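Local coordinates for bifunctional GH43-CE protein (Bacteroides eggerthii, PDB 6MLY), which probably degrades arabinoxylan, pairing a family 43 glycoside hydrolase domain of probable beta-xylosidase activity with a carbohydrate esterase domain, at residues A[739-742]-A[743-747]. Numbering follows the deposited sequence.
Sequences VPNC and QSIFF
Cys742 and Phe746 meet one turn apart in the first turns of helix 741-752, the crossover helix of a beta-alpha-beta unit between parallel strands 727-733 and 757-763 of the esterase domain, which belongs to the alpha/beta-hydrolase clan. CB of Cys742 lies over a face of the Phe746 ring, 4.2 Å from its centroid and 25° off the normal, a CH-pi contact. SG, placed between backbone N and carbonyl carbon (chi1 57°), approaches the same ring obliquely, 4.7 Å from the centroid, as a sulfur-aromatic contact. The backbone repeats the pairing: Phe746 N donates to Cys742 O at 2.8 Å with a nearly straight N-H...O angle of 176°. Just before it in the chain, Gln743 N is bonded to Pro740 O at 3.2 Å, the donor standing above the carbonyl plane, and Ile745 N makes a weak bond to Asn741 O.

Alongside these bonds, the Val739 and Gln743 side chains cross at about a right angle, Val739 CG1 lying 4.1 Å from Gln743 CG. A bend at chi2 carries the buried amide of Gln743 on to the 679-680 backbone, where OE1 accepts from the N atoms of Ile679 and Asp680. Ser744 OG bonds ND1 of His732, whose NE2 in turn bonds Val739 O, so one imidazole on strand 727-733 ties the helix to the loop before it. Val739 also touches His768, which with Ser628 and Asp736 probably forms the esterase's catalytic triad. Arg683 makes a cation-pi contact with the Phe746 ring. Cys687, far back in sequence, holds this end of the helix covalently, its SG joined in a disulfide to Cys742 SG.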
# COMPACT_ATOMS: atom_id res chain seq x y z
N VAL A 739 -1.37 -19.80 -31.83
CA VAL A 739 -2.17 -21.00 -31.58
C VAL A 739 -3.23 -21.10 -32.68
O VAL A 739 -4.16 -20.30 -32.71
CB VAL A 739 -2.80 -21.01 -30.18
CG1 VAL A 739 -3.59 -22.29 -29.91
CG2 VAL A 739 -1.76 -20.80 -29.09
N PRO A 740 -3.10 -22.04 -33.64
CA PRO A 740 -4.10 -22.20 -34.70
C PRO A 740 -5.52 -22.57 -34.23
O PRO A 740 -5.69 -23.30 -33.25
CB PRO A 740 -3.55 -23.34 -35.57
CG PRO A 740 -2.54 -24.05 -34.69
CD PRO A 740 -1.97 -22.96 -33.81
N ASN A 741 -6.50 -21.99 -34.94
CA ASN A 741 -7.91 -22.42 -35.08
C ASN A 741 -8.14 -23.87 -34.62
O ASN A 741 -8.96 -24.11 -33.73
CB ASN A 741 -8.35 -22.30 -36.55
CG ASN A 741 -9.81 -21.95 -36.73
OD1 ASN A 741 -10.30 -20.96 -36.20
ND2 ASN A 741 -10.51 -22.75 -37.52
N CYS A 742 -7.43 -24.81 -35.25
CA CYS A 742 -7.70 -26.26 -35.18
C CYS A 742 -7.70 -26.76 -33.73
O CYS A 742 -8.51 -27.62 -33.38
CB CYS A 742 -6.76 -27.07 -36.07
SG CYS A 742 -4.97 -26.88 -35.75
N GLN A 743 -6.82 -26.22 -32.89
CA GLN A 743 -6.66 -26.65 -31.49
C GLN A 743 -7.99 -26.56 -30.73
O GLN A 743 -8.42 -27.53 -30.10
CB GLN A 743 -5.59 -25.80 -30.80
CG GLN A 743 -4.18 -26.12 -31.27
CD GLN A 743 -3.75 -27.50 -30.85
OE1 GLN A 743 -4.09 -27.97 -29.76
NE2 GLN A 743 -3.01 -28.17 -31.72
N SER A 744 -8.63 -25.39 -30.79
CA SER A 744 -9.93 -25.17 -30.16
C SER A 744 -10.97 -26.16 -30.71
O SER A 744 -11.75 -26.71 -29.93
CB SER A 744 -10.38 -23.74 -30.30
OG SER A 744 -9.92 -22.96 -29.20
N ILE A 745 -10.96 -26.39 -32.03
CA ILE A 745 -11.99 -27.22 -32.71
C ILE A 745 -11.81 -28.70 -32.33
O ILE A 745 -12.79 -29.37 -32.02
CB ILE A 745 -11.98 -27.00 -34.24
CG1 ILE A 745 -12.25 -25.54 -34.59
CG2 ILE A 745 -12.98 -27.93 -34.91
CD1 ILE A 745 -11.95 -25.17 -36.03
N PHE A 746 -10.56 -29.19 -32.35
CA PHE A 746 -10.22 -30.51 -31.79
C PHE A 746 -10.89 -30.68 -30.43
O PHE A 746 -11.49 -31.72 -30.15
CB PHE A 746 -8.71 -30.69 -31.60
CG PHE A 746 -7.85 -30.71 -32.84
CD1 PHE A 746 -8.38 -30.93 -34.10
CD2 PHE A 746 -6.48 -30.53 -32.73
CE1 PHE A 746 -7.57 -30.96 -35.22
CE2 PHE A 746 -5.67 -30.56 -33.85
CZ PHE A 746 -6.21 -30.77 -35.10
N PHE A 747 -10.77 -29.66 -29.57
CA PHE A 747 -11.24 -29.71 -28.19
C PHE A 747 -12.77 -29.68 -28.15
O PHE A 747 -13.39 -30.51 -27.48
CB PHE A 747 -10.59 -28.58 -27.38
CG PHE A 747 -10.90 -28.57 -25.91
CD1 PHE A 747 -10.84 -29.73 -25.15
CD2 PHE A 747 -11.23 -27.39 -25.26
CE1 PHE A 747 -11.12 -29.72 -23.79
CE2 PHE A 747 -11.49 -27.37 -23.89
CZ PHE A 747 -11.44 -28.54 -23.17